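Local structure of putative uncharacterized protein (Mycobacterium tuberculosis, 2ZQ5) at residues P207-H212 against A244-A249; I94-L99 against V229-S234; D248-Q253 against R333-T338; R66-A71 against L177-L182. The protein probably catalyses transfer of a sulfuryl group from the donor 3'-phosphoadenosine-5'-phosphosulfate to an acceptor. All coordinates share one frame; numbering follows the deposited sequence.

Contact 1: P207-H212 against A244-A249; sequences PSYCRH and ATYPDA
The C-terminal end of helix 239-245 meets helix 206-219 through Thr245 and Tyr246, which face Tyr209 and His212. They are joined by a hydrogen bond between Tyr246 OH and His212 ND1, 2.7 Å long with an angle of 156° at the hydrogen. The hydroxyl lies in the plane of the imidazole, at its edge. With CG of His212 anti to the backbone N (chi1 175°), the imidazole is carried toward Tyr246, and the two rings meet rim to rim with planes at 85°. Tyr246 is the first residue beyond the helix and opens a type I turn to Ala249, the link into strand 250-255 of the parallel sheet; within this alpha/beta fold the bond therefore ties a helix-to-strand connection to a neighbouring helix. Thr245 packs one turn earlier on helix 206-219. Its OG1 comes within 3.4 Å of Tyr209 CB but is hydrogen-bonded to Ala241 O in its own helix, while its CG2 sits 3.5 Å from Tyr209 O. The phenol of Tyr209 passes the Tyr246 ring edge to edge, CD2 to CE2 at 4.4 Å, and its hydroxyl is hydrogen-bonded to Ser234 OG. Tyr246 also meets the ring of Phe95, on strand 94-97.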
loop_
_atom_site.group_PDB
_atom_site.type_symbol
_atom_site.label_atom_id
_atom_site.label_comp_id
_atom_site.label_asym_id
_atom_site.label_seq_id
_atom_site.Cartn_x
_atom_site.Cartn_y
_atom_site.Cartn_z
ATOM N N PRO A 207 -7.847 -12.732 6.798
ATOM C CA PRO A 207 -7.598 -12.204 8.143
ATOM C C PRO A 207 -6.927 -10.832 8.113
ATOM O O PRO A 207 -7.226 -9.969 8.937
ATOM C CB PRO A 207 -6.715 -13.275 8.780
ATOM C CG PRO A 207 -7.168 -14.531 8.088
ATOM C CD PRO A 207 -7.290 -14.087 6.652
ATOM N N SER A 208 -6.024 -10.633 7.157
ATOM C CA SER A 208 -5.330 -9.353 7.028
ATOM C C SER A 208 -6.293 -8.254 6.598
ATOM O O SER A 208 -6.189 -7.119 7.059
ATOM C CB SER A 208 -4.185 -9.456 6.020
ATOM O OG SER A 208 -3.133 -10.256 6.526
ATOM N N TYR A 209 -7.228 -8.578 5.711
ATOM C CA TYR A 209 -8.187 -7.567 5.283
ATOM C C TYR A 209 -9.202 -7.270 6.378
ATOM O O TYR A 209 -9.710 -6.156 6.474
ATOM C CB TYR A 209 -8.874 -7.980 3.978
ATOM C CG TYR A 209 -8.089 -7.529 2.765
ATOM C CD1 TYR A 209 -6.836 -8.072 2.478
ATOM C CD2 TYR A 209 -8.569 -6.510 1.944
ATOM C CE1 TYR A 209 -6.075 -7.608 1.409
ATOM C CE2 TYR A 209 -7.816 -6.036 0.864
ATOM C CZ TYR A 209 -6.570 -6.590 0.607
ATOM O OH TYR A 209 -5.808 -6.127 -0.441
ATOM N N CYS A 210 -9.491 -8.260 7.214
ATOM C CA CYS A 210 -10.406 -8.036 8.318
ATOM C C CYS A 210 -9.769 -7.021 9.271
ATOM O O CYS A 210 -10.454 -6.153 9.823
ATOM C CB CYS A 210 -10.685 -9.353 9.036
ATOM S SG CYS A 210 -11.892 -10.389 8.178
ATOM N N ARG A 211 -8.456 -7.116 9.456
ATOM C CA ARG A 211 -7.764 -6.173 10.328
ATOM C C ARG A 211 -7.754 -4.792 9.662
ATOM O O ARG A 211 -7.908 -3.762 10.324
ATOM C CB ARG A 211 -6.334 -6.645 10.602
ATOM C CG ARG A 211 -5.652 -5.833 11.685
ATOM C CD ARG A 211 -4.172 -6.141 11.803
ATOM N NE ARG A 211 -3.561 -5.286 12.818
ATOM C CZ ARG A 211 -3.585 -5.540 14.123
ATOM N NH1 ARG A 211 -4.175 -6.635 14.584
ATOM N NH2 ARG A 211 -3.047 -4.674 14.974
ATOM N N HIS A 212 -7.574 -4.782 8.345
ATOM C CA HIS A 212 -7.575 -3.553 7.559
ATOM C C HIS A 212 -8.900 -2.826 7.830
ATOM O O HIS A 212 -8.921 -1.625 8.101
ATOM C CB HIS A 212 -7.414 -3.938 6.077
ATOM C CG HIS A 212 -7.509 -2.797 5.109
ATOM N ND1 HIS A 212 -8.712 -2.334 4.618
ATOM C CD2 HIS A 212 -6.545 -2.097 4.463
ATOM C CE1 HIS A 212 -8.484 -1.403 3.709
ATOM N NE2 HIS A 212 -7.177 -1.242 3.595
ATOM N N ALA A 244 -14.629 -10.522 0.445
ATOM C CA ALA A 244 -15.176 -11.212 1.611
ATOM C C ALA A 244 -15.342 -10.221 2.763
ATOM O O ALA A 244 -16.297 -10.300 3.540
ATOM C CB ALA A 244 -14.255 -12.354 2.031
ATOM N N THR A 245 -14.406 -9.283 2.857
ATOM C CA THR A 245 -14.412 -8.276 3.912
ATOM C C THR A 245 -15.318 -7.088 3.594
ATOM O O THR A 245 -15.942 -6.512 4.489
ATOM C CB THR A 245 -12.978 -7.767 4.151
ATOM O OG1 THR A 245 -12.120 -8.884 4.409
ATOM C CG2 THR A 245 -12.930 -6.819 5.339
ATOM N N TYR A 246 -15.385 -6.734 2.315
ATOM C CA TYR A 246 -16.192 -5.613 1.838
ATOM C C TYR A 246 -17.017 -6.121 0.654
ATOM O O TYR A 246 -16.714 -5.822 -0.501
ATOM C CB TYR A 246 -15.274 -4.484 1.367
ATOM C CG TYR A 246 -14.248 -4.022 2.382
ATOM C CD1 TYR A 246 -14.592 -3.126 3.394
ATOM C CD2 TYR A 246 -12.921 -4.449 2.306
ATOM C CE1 TYR A 246 -13.639 -2.657 4.299
ATOM C CE2 TYR A 246 -11.960 -3.988 3.210
ATOM C CZ TYR A 246 -12.325 -3.089 4.201
ATOM O OH TYR A 246 -11.381 -2.598 5.079
ATOM N N PRO A 247 -18.082 -6.891 0.927
ATOM C CA PRO A 247 -18.950 -7.454 -0.114
ATOM C C PRO A 247 -19.511 -6.481 -1.148
ATOM O O PRO A 247 -19.735 -6.858 -2.301
ATOM C CB PRO A 247 -20.057 -8.133 0.694
ATOM C CG PRO A 247 -19.362 -8.519 1.964
ATOM C CD PRO A 247 -18.544 -7.291 2.269
ATOM N N ASP A 248 -19.736 -5.240 -0.731
ATOM C CA ASP A 248 -20.291 -4.211 -1.605
ATOM C C ASP A 248 -19.243 -3.250 -2.165
ATOM O O ASP A 248 -19.580 -2.154 -2.612
ATOM C CB ASP A 248 -21.343 -3.410 -0.835
ATOM C CG ASP A 248 -20.763 -2.719 0.393
ATOM O OD1 ASP A 248 -19.574 -2.959 0.710
ATOM O OD2 ASP A 248 -21.495 -1.944 1.047
ATOM N N ALA A 249 -17.980 -3.662 -2.153
ATOM C CA ALA A 249 -16.905 -2.806 -2.643
ATOM C C ALA A 249 -17.018 -2.415 -4.111
ATOM O O ALA A 249 -17.550 -3.162 -4.936
ATOM C CB ALA A 249 -15.554 -3.476 -2.401
#

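Contact 2: I94-L99 against V229-S234; sequences IFVTGL and VLKNPS
Phe95 and Leu230 both set CG anti to their own carbonyl carbon (chi1 -77° and -57°), and this lays the two side chains next to each other, pointing the same way from one face of the sheet. Leu230 CD2 then sits over a face of the phenyl ring, 3.9 Å from the Phe95 ring centroid, a CH-pi contact displaced toward the rim. Thr97 instead turns OG1 anti to its backbone N and donates to Asn232 O across 2.8 Å, from a position tilted out of the carbonyl plane. Between these points strands 94-97 and 227-231 run parallel as neighbours inside the five-stranded sheet. Leu230 N bonds to Ile94 O at 2.8 Å, Val96 N to Leu230 O at 2.7 Å, and Asn232 N to Val96 O at 3.2 Å. On the other face, covered by helix 104-111, Val96 CB meets Lys231 CG at 3.7 Å. Gly98, with a positive phi of 147°, lies on the way from strand 94-97 to that helix, a connection that probably corresponds to the P-loop-like phosphosulfate-binding loop of sulfotransferases. The Lys231 chain bends at chi2 and chi3, and its NZ is held by a salt bridge with Glu173 and by the hydroxyls of Thr104 and Thr105. The bond from Thr97 OG1 to Asn232 O adds a side-chain link just past the last backbone bond between the segments.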
loop_
_atom_site.group_PDB
_atom_site.type_symbol
_atom_site.label_atom_id
_atom_site.label_comp_id
_atom_site.label_asym_id
_atom_site.label_seq_id
_atom_site.Cartn_x
_atom_site.Cartn_y
_atom_site.Cartn_z
ATOM N N ILE A 94 -14.618 2.503 -2.057
ATOM C CA ILE A 94 -13.980 2.440 -3.367
ATOM C C ILE A 94 -12.527 2.015 -3.190
ATOM O O ILE A 94 -11.800 2.577 -2.366
ATOM C CB ILE A 94 -14.004 3.806 -4.084
ATOM C CG1 ILE A 94 -15.448 4.195 -4.409
ATOM C CG2 ILE A 94 -13.166 3.744 -5.358
ATOM C CD1 ILE A 94 -15.588 5.568 -5.036
ATOM N N PHE A 95 -12.123 1.010 -3.960
ATOM C CA PHE A 95 -10.757 0.500 -3.933
ATOM C C PHE A 95 -10.106 0.699 -5.292
ATOM O O PHE A 95 -10.619 0.227 -6.309
ATOM C CB PHE A 95 -10.752 -0.992 -3.599
ATOM C CG PHE A 95 -10.979 -1.293 -2.146
ATOM C CD1 PHE A 95 -9.901 -1.519 -1.298
ATOM C CD2 PHE A 95 -12.267 -1.355 -1.624
ATOM C CE1 PHE A 95 -10.103 -1.803 0.056
ATOM C CE2 PHE A 95 -12.478 -1.639 -0.271
ATOM C CZ PHE A 95 -11.394 -1.863 0.565
ATOM N N VAL A 96 -8.987 1.412 -5.308
ATOM C CA VAL A 96 -8.246 1.641 -6.537
ATOM C C VAL A 96 -7.028 0.729 -6.515
ATOM O O VAL A 96 -6.373 0.578 -5.484
ATOM C CB VAL A 96 -7.748 3.102 -6.645
ATOM C CG1 VAL A 96 -6.910 3.281 -7.911
ATOM C CG2 VAL A 96 -8.928 4.059 -6.651
ATOM N N THR A 97 -6.727 0.102 -7.644
ATOM C CA THR A 97 -5.560 -0.756 -7.698
ATOM C C THR A 97 -5.006 -0.802 -9.113
ATOM O O THR A 97 -5.653 -0.351 -10.066
ATOM C CB THR A 97 -5.875 -2.184 -7.170
ATOM O OG1 THR A 97 -4.648 -2.887 -6.950
ATOM C CG2 THR A 97 -6.733 -2.961 -8.156
ATOM N N GLY A 98 -3.795 -1.331 -9.231
ATOM C CA GLY A 98 -3.120 -1.414 -10.510
ATOM C C GLY A 98 -1.637 -1.254 -10.242
ATOM O O GLY A 98 -1.235 -1.031 -9.100
ATOM N N LEU A 99 -0.821 -1.368 -11.281
ATOM C CA LEU A 99 0.624 -1.230 -11.125
ATOM C C LEU A 99 1.035 0.213 -10.908
ATOM O O LEU A 99 0.288 1.141 -11.213
ATOM C CB LEU A 99 1.351 -1.749 -12.368
ATOM C CG LEU A 99 1.646 -3.244 -12.479
ATOM C CD1 LEU A 99 0.395 -4.067 -12.243
ATOM C CD2 LEU A 99 2.228 -3.525 -13.862
ATOM N N VAL A 229 -12.115 5.622 0.515
ATOM C CA VAL A 229 -11.446 5.492 -0.770
ATOM C C VAL A 229 -10.058 4.963 -0.428
ATOM O O VAL A 229 -9.322 5.580 0.346
ATOM C CB VAL A 229 -11.306 6.846 -1.493
ATOM C CG1 VAL A 229 -10.553 6.651 -2.803
ATOM C CG2 VAL A 229 -12.683 7.445 -1.757
ATOM N N LEU A 230 -9.715 3.813 -1.001
ATOM C CA LEU A 230 -8.429 3.168 -0.753
ATOM C C LEU A 230 -7.667 2.940 -2.046
ATOM O O LEU A 230 -8.255 2.914 -3.124
ATOM C CB LEU A 230 -8.637 1.797 -0.094
ATOM C CG LEU A 230 -9.410 1.620 1.218
ATOM C CD1 LEU A 230 -8.858 2.586 2.258
ATOM C CD2 LEU A 230 -10.906 1.862 1.007
ATOM N N LYS A 231 -6.352 2.781 -1.933
ATOM C CA LYS A 231 -5.527 2.479 -3.097
ATOM C C LYS A 231 -4.319 1.667 -2.649
ATOM O O LYS A 231 -3.654 2.019 -1.674
ATOM C CB LYS A 231 -5.066 3.755 -3.809
ATOM C CG LYS A 231 -4.403 3.486 -5.166
ATOM C CD LYS A 231 -2.883 3.393 -5.088
ATOM C CE LYS A 231 -2.257 4.779 -5.035
ATOM N NZ LYS A 231 -0.796 4.752 -5.338
ATOM N N ASN A 232 -4.039 0.578 -3.358
ATOM C CA ASN A 232 -2.900 -0.262 -3.011
ATOM C C ASN A 232 -2.706 -1.393 -4.010
ATOM O O ASN A 232 -3.674 -1.934 -4.539
ATOM C CB ASN A 232 -3.104 -0.873 -1.624
ATOM C CG ASN A 232 -1.810 -1.353 -1.006
ATOM O OD1 ASN A 232 -0.836 -0.601 -0.923
ATOM N ND2 ASN A 232 -1.793 -2.604 -0.552
ATOM N N PRO A 233 -1.445 -1.761 -4.287
ATOM C CA PRO A 233 -1.188 -2.850 -5.230
ATOM C C PRO A 233 -1.696 -4.220 -4.746
ATOM O O PRO A 233 -1.997 -5.087 -5.558
ATOM C CB PRO A 233 0.334 -2.834 -5.366
ATOM C CG PRO A 233 0.667 -1.386 -5.205
ATOM C CD PRO A 233 -0.215 -0.982 -4.039
ATOM N N SER A 234 -1.798 -4.417 -3.431
ATOM C CA SER A 234 -2.235 -5.713 -2.903
ATOM C C SER A 234 -3.624 -6.140 -3.358
ATOM O O SER A 234 -3.920 -7.330 -3.442
ATOM C CB SER A 234 -2.206 -5.713 -1.370
ATOM O OG SER A 234 -3.257 -4.918 -0.843
#

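Contact 3: D248-Q253 against R333-T338; sequences DALVVQ and RHFGLT
One face of the Phe335 ring is covered by Leu250, whose CB stands over the centre, 3.8 Å from the ring centroid and only 8° off the normal. At the ring's edge, in its plane, lie Val251 O, 3.9 Å from Phe335 CZ, and Val252 CG2, 3.8 Å from Phe335 CE2. The phenyl group thus reaches the backbone of strand 250-255, in the parallel sheet of the sulfotransferase fold, from the C-terminal end of helix 324-334. That helix finishes in a Schellman motif: Gly336 takes a positive phi of 69°, and its N bonds back to Arg333 O at 3.0 Å. After this helix end the chain passes to Leu337, so that Phe335 and Leu337, two residues apart, both turn their CB toward the strand.

Leu250 holds CG anti to its carbonyl carbon (chi1 -56°), and its side chain and that of Phe335 slide past each other in opposite directions. Leu250 CD2 consequently comes 3.6 Å from Phe335 CD1, a ring carbon next to CG, while CB covers the middle. No hydrogen bond crosses between the two segments; the interface is apolar, and the Phe335 carbonyl is bonded instead to Arg92 NH2. Val251 directs its CB away from the helix end and packs on Phe300, so this strand is covered by helix 282-304 on one face and by the residues ending helix 324-334 on the other. Ile94 of the adjoining strand touches both Leu250 and Leu337, and the two leucines meet through their methyls, Leu250 CD1 to Leu337 CD1 at 4.1 Å.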
loop_
_atom_site.group_PDB
_atom_site.type_symbol
_atom_site.label_atom_id
_atom_site.label_comp_id
_atom_site.label_asym_id
_atom_site.label_seq_id
_atom_site.Cartn_x
_atom_site.Cartn_y
_atom_site.Cartn_z
ATOM N N ASP A 248 -19.736 -5.240 -0.731
ATOM C CA ASP A 248 -20.291 -4.211 -1.605
ATOM C C ASP A 248 -19.243 -3.250 -2.165
ATOM O O ASP A 248 -19.580 -2.154 -2.612
ATOM C CB ASP A 248 -21.343 -3.410 -0.835
ATOM C CG ASP A 248 -20.763 -2.719 0.393
ATOM O OD1 ASP A 248 -19.574 -2.959 0.710
ATOM O OD2 ASP A 248 -21.495 -1.944 1.047
ATOM N N ALA A 249 -17.980 -3.662 -2.153
ATOM C CA ALA A 249 -16.905 -2.806 -2.643
ATOM C C ALA A 249 -17.018 -2.415 -4.111
ATOM O O ALA A 249 -17.550 -3.162 -4.936
ATOM C CB ALA A 249 -15.554 -3.476 -2.401
ATOM N N LEU A 250 -16.511 -1.224 -4.417
ATOM C CA LEU A 250 -16.483 -0.697 -5.776
ATOM C C LEU A 250 -14.997 -0.680 -6.110
ATOM O O LEU A 250 -14.223 0.060 -5.502
ATOM C CB LEU A 250 -17.068 0.717 -5.808
ATOM C CG LEU A 250 -18.484 0.829 -5.236
ATOM C CD1 LEU A 250 -18.930 2.280 -5.264
ATOM C CD2 LEU A 250 -19.438 -0.047 -6.042
ATOM N N VAL A 251 -14.598 -1.505 -7.070
ATOM C CA VAL A 251 -13.193 -1.630 -7.433
ATOM C C VAL A 251 -12.856 -1.024 -8.788
ATOM O O VAL A 251 -13.501 -1.329 -9.791
ATOM C CB VAL A 251 -12.788 -3.116 -7.434
ATOM C CG1 VAL A 251 -11.297 -3.252 -7.677
ATOM C CG2 VAL A 251 -13.176 -3.761 -6.111
ATOM N N VAL A 252 -11.834 -0.172 -8.804
ATOM C CA VAL A 252 -11.373 0.483 -10.023
ATOM C C VAL A 252 -9.938 0.058 -10.307
ATOM O O VAL A 252 -9.057 0.237 -9.467
ATOM C CB VAL A 252 -11.391 2.026 -9.890
ATOM C CG1 VAL A 252 -10.924 2.666 -11.190
ATOM C CG2 VAL A 252 -12.785 2.503 -9.530
ATOM N N GLN A 253 -9.712 -0.503 -11.490
ATOM C CA GLN A 253 -8.377 -0.938 -11.884
ATOM C C GLN A 253 -7.844 -0.072 -13.017
ATOM O O GLN A 253 -8.533 0.155 -14.015
ATOM C CB GLN A 253 -8.393 -2.398 -12.339
ATOM C CG GLN A 253 -7.030 -2.892 -12.814
ATOM C CD GLN A 253 -7.062 -4.322 -13.300
ATOM O OE1 GLN A 253 -8.055 -4.773 -13.867
ATOM N NE2 GLN A 253 -5.964 -5.042 -13.096
ATOM N N ARG A 333 -20.761 7.683 -12.472
ATOM C CA ARG A 333 -21.930 7.272 -13.239
ATOM C C ARG A 333 -22.076 5.756 -13.213
ATOM O O ARG A 333 -23.149 5.228 -12.924
ATOM C CB ARG A 333 -21.804 7.738 -14.692
ATOM C CG ARG A 333 -22.971 7.316 -15.580
ATOM C CD ARG A 333 -22.622 7.442 -17.058
ATOM N NE ARG A 333 -21.496 6.581 -17.420
ATOM C CZ ARG A 333 -21.514 5.253 -17.350
ATOM N NH1 ARG A 333 -22.602 4.620 -16.934
ATOM N NH2 ARG A 333 -20.437 4.556 -17.688
ATOM N N HIS A 334 -20.982 5.061 -13.516
ATOM C CA HIS A 334 -20.974 3.605 -13.539
ATOM C C HIS A 334 -21.452 2.996 -12.221
ATOM O O HIS A 334 -22.246 2.055 -12.217
ATOM C CB HIS A 334 -19.564 3.097 -13.847
ATOM C CG HIS A 334 -19.466 1.607 -13.948
ATOM N ND1 HIS A 334 -20.035 0.892 -14.980
ATOM C CD2 HIS A 334 -18.873 0.696 -13.142
ATOM C CE1 HIS A 334 -19.795 -0.395 -14.806
ATOM N NE2 HIS A 334 -19.092 -0.541 -13.697
ATOM N N PHE A 335 -20.967 3.534 -11.106
ATOM C CA PHE A 335 -21.339 3.018 -9.795
ATOM C C PHE A 335 -22.623 3.623 -9.230
ATOM O O PHE A 335 -23.013 3.320 -8.102
ATOM C CB PHE A 335 -20.190 3.228 -8.801
ATOM C CG PHE A 335 -18.950 2.431 -9.118
ATOM C CD1 PHE A 335 -19.032 1.078 -9.437
ATOM C CD2 PHE A 335 -17.697 3.024 -9.049
ATOM C CE1 PHE A 335 -17.875 0.329 -9.678
ATOM C CE2 PHE A 335 -16.532 2.284 -9.287
ATOM C CZ PHE A 335 -16.625 0.935 -9.601
ATOM N N GLY A 336 -23.278 4.473 -10.014
ATOM C CA GLY A 336 -24.515 5.090 -9.563
ATOM C C GLY A 336 -24.324 6.095 -8.442
ATOM O O GLY A 336 -25.191 6.247 -7.580
ATOM N N LEU A 337 -23.190 6.787 -8.458
ATOM C CA LEU A 337 -22.881 7.783 -7.440
ATOM C C LEU A 337 -23.083 9.195 -7.980
ATOM O O LEU A 337 -22.841 9.462 -9.157
ATOM C CB LEU A 337 -21.434 7.628 -6.969
ATOM C CG LEU A 337 -20.992 6.241 -6.491
ATOM C CD1 LEU A 337 -19.531 6.301 -6.070
ATOM C CD2 LEU A 337 -21.862 5.779 -5.329
ATOM N N THR A 338 -23.524 10.096 -7.110
ATOM C CA THR A 338 -23.748 11.482 -7.492
ATOM C C THR A 338 -22.462 12.283 -7.309
ATOM O O THR A 338 -21.845 12.242 -6.245
ATOM C CB THR A 338 -24.858 12.123 -6.632
ATOM O OG1 THR A 338 -26.077 11.391 -6.803
ATOM C CG2 THR A 338 -25.081 13.574 -7.036
#

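Contact 4: R66-A71 against L177-L182; sequences RGALVA and LLRQSL
The amide of Gln180, lying beside the carbonyl of Ala71, is gripped at both ends: OE1 accepts from Arg211 NE and, weakly, from Asn215 ND2, while NE2 is bonded to Ser75 OG. These bonds fix the amide's rotation. Gln180 NE2 also comes 3.4 Å from Ala71 O, but the angle is too poor for a hydrogen bond. Arg179 has CG between its backbone N and carbonyl carbon (chi1 63°), and from there an extended chain carries the guanidinium across helix 55-81, at the level of Gly67 and Ala71. Ala71 CB lies over one of its faces, 3.6 Å from Arg179 NH2 and offset toward the rim. Over that face too is Gly67 O, 3.7 Å from Arg179 NH1. The guanidinium NE is bonded to Gln176 O, and a long, weak ion pair links NH2 to Glu126.

Here helix 175-178 runs on into a 3-10 turn, 179-181, that leans on the small residues of the long helix. Ala68 and Gln180 bring their CA atoms to 5.1 Å, an approach allowed by the slight bulk of Gly67, Ala68 and Ala71, and Ala68 CB touches Arg179 O at 3.5 Å. Beyond the turn Leu182 adopts a positive phi (57°). Its two methyls part between neighbours, CD1 reaching Ala68 CB at 4.3 Å and CD2 reaching Leu69 CD2 at 4.2 Å, next to Tyr36 of helix 36-50.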
loop_
_atom_site.group_PDB
_atom_site.type_symbol
_atom_site.label_atom_id
_atom_site.label_comp_id
_atom_site.label_asym_id
_atom_site.label_seq_id
_atom_site.Cartn_x
_atom_site.Cartn_y
_atom_site.Cartn_z
ATOM N N ARG A 66 10.322 -3.158 12.597
ATOM C CA ARG A 66 9.995 -2.697 13.940
ATOM C C ARG A 66 8.828 -1.721 13.798
ATOM O O ARG A 66 7.908 -1.710 14.617
ATOM C CB ARG A 66 11.179 -1.971 14.582
ATOM C CG ARG A 66 10.889 -1.533 16.013
ATOM C CD ARG A 66 11.952 -0.592 16.564
ATOM N NE ARG A 66 11.935 0.695 15.876
ATOM C CZ ARG A 66 12.681 1.739 16.220
ATOM N NH1 ARG A 66 13.512 1.653 17.251
ATOM N NH2 ARG A 66 12.595 2.872 15.534
ATOM N N GLY A 67 8.872 -0.908 12.743
ATOM C CA GLY A 67 7.819 0.064 12.507
ATOM C C GLY A 67 6.465 -0.585 12.303
ATOM O O GLY A 67 5.448 -0.063 12.753
ATOM N N ALA A 68 6.449 -1.720 11.615
ATOM C CA ALA A 68 5.207 -2.436 11.370
ATOM C C ALA A 68 4.623 -2.921 12.695
ATOM O O ALA A 68 3.414 -2.846 12.911
ATOM C CB ALA A 68 5.457 -3.617 10.439
ATOM N N LEU A 69 5.484 -3.411 13.582
ATOM C CA LEU A 69 5.036 -3.904 14.877
ATOM C C LEU A 69 4.605 -2.768 15.799
ATOM O O LEU A 69 3.687 -2.933 16.601
ATOM C CB LEU A 69 6.131 -4.743 15.544
ATOM C CG LEU A 69 6.442 -6.070 14.841
ATOM C CD1 LEU A 69 7.421 -6.870 15.693
ATOM C CD2 LEU A 69 5.161 -6.863 14.629
ATOM N N VAL A 70 5.261 -1.618 15.688
ATOM C CA VAL A 70 4.877 -0.477 16.509
ATOM C C VAL A 70 3.482 -0.036 16.073
ATOM O O VAL A 70 2.632 0.274 16.908
ATOM C CB VAL A 70 5.865 0.700 16.352
ATOM C CG1 VAL A 70 5.272 1.966 16.963
ATOM C CG2 VAL A 70 7.178 0.360 17.041
ATOM N N ALA A 71 3.245 -0.018 14.762
ATOM C CA ALA A 71 1.943 0.369 14.224
ATOM C C ALA A 71 0.885 -0.614 14.721
ATOM O O ALA A 71 -0.238 -0.223 15.061
ATOM C CB ALA A 71 1.985 0.376 12.689
ATOM N N LEU A 177 -1.240 -0.151 6.348
ATOM C CA LEU A 177 -2.078 -0.825 7.333
ATOM C C LEU A 177 -1.801 -2.324 7.314
ATOM O O LEU A 177 -1.639 -2.937 8.366
ATOM C CB LEU A 177 -3.566 -0.588 7.058
ATOM C CG LEU A 177 -4.100 0.834 7.226
ATOM C CD1 LEU A 177 -5.562 0.862 6.834
ATOM C CD2 LEU A 177 -3.927 1.299 8.673
ATOM N N LEU A 178 -1.734 -2.904 6.117
ATOM C CA LEU A 178 -1.499 -4.339 5.971
ATOM C C LEU A 178 -0.154 -4.797 6.535
ATOM O O LEU A 178 0.004 -5.966 6.904
ATOM C CB LEU A 178 -1.625 -4.737 4.495
ATOM C CG LEU A 178 -3.019 -4.534 3.888
ATOM C CD1 LEU A 178 -2.932 -4.607 2.378
ATOM C CD2 LEU A 178 -3.991 -5.575 4.429
ATOM N N ARG A 179 0.812 -3.886 6.610
ATOM C CA ARG A 179 2.120 -4.237 7.156
ATOM C C ARG A 179 1.971 -4.698 8.605
ATOM O O ARG A 179 2.817 -5.425 9.116
ATOM C CB ARG A 179 3.079 -3.041 7.092
ATOM C CG ARG A 179 2.634 -1.859 7.936
ATOM C CD ARG A 179 3.627 -0.702 7.942
ATOM N NE ARG A 179 3.037 0.442 8.632
ATOM C CZ ARG A 179 3.716 1.373 9.294
ATOM N NH1 ARG A 179 5.040 1.317 9.376
ATOM N NH2 ARG A 179 3.060 2.368 9.877
ATOM N N GLN A 180 0.896 -4.275 9.265
ATOM C CA GLN A 180 0.669 -4.674 10.654
ATOM C C GLN A 180 0.556 -6.195 10.768
ATOM O O GLN A 180 0.881 -6.773 11.809
ATOM C CB GLN A 180 -0.607 -4.022 11.203
ATOM C CG GLN A 180 -0.503 -2.522 11.421
ATOM C CD GLN A 180 -1.701 -1.957 12.165
ATOM O OE1 GLN A 180 -2.464 -2.697 12.790
ATOM N NE2 GLN A 180 -1.862 -0.641 12.115
ATOM N N SER A 181 0.100 -6.828 9.686
ATOM C CA SER A 181 -0.068 -8.282 9.616
ATOM C C SER A 181 1.101 -8.941 8.885
ATOM O O SER A 181 1.123 -10.164 8.709
ATOM C CB SER A 181 -1.352 -8.629 8.859
ATOM O OG SER A 181 -2.488 -8.010 9.433
ATOM N N LEU A 182 2.062 -8.130 8.459
ATOM C CA LEU A 182 3.221 -8.608 7.710
ATOM C C LEU A 182 2.822 -9.359 6.437
ATOM O O LEU A 182 3.525 -10.268 5.995
ATOM C CB LEU A 182 4.140 -9.477 8.585
ATOM C CG LEU A 182 5.071 -8.757 9.580
ATOM C CD1 LEU A 182 5.797 -7.605 8.887
ATOM C CD2 LEU A 182 4.269 -8.235 10.756
#

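In the fold
The parallel sheet organises contacts 2 and 3: strands 94-97 and 250-255 are neighbours in it, and the contact centres lie about 13 Å apart. Contact 1, also about 13 Å from contact 2, sits on the helices leading into strands 227-231 and 250-255, and its second segment overlaps the first of contact 3. Contact 4 belongs to the helical region, its centre about 30 Å from that of contact 3 on the opposite side of the chain's centre. Along the chain, contact 4 closes before contacts 1 and 3 open, whereas contact 2 alternates with both 4 and 1. Contact 4 joins helix 55-81 to segment 177-182, which in turn touches contacts 1 and 2, about 17 and 19 Å away between centres.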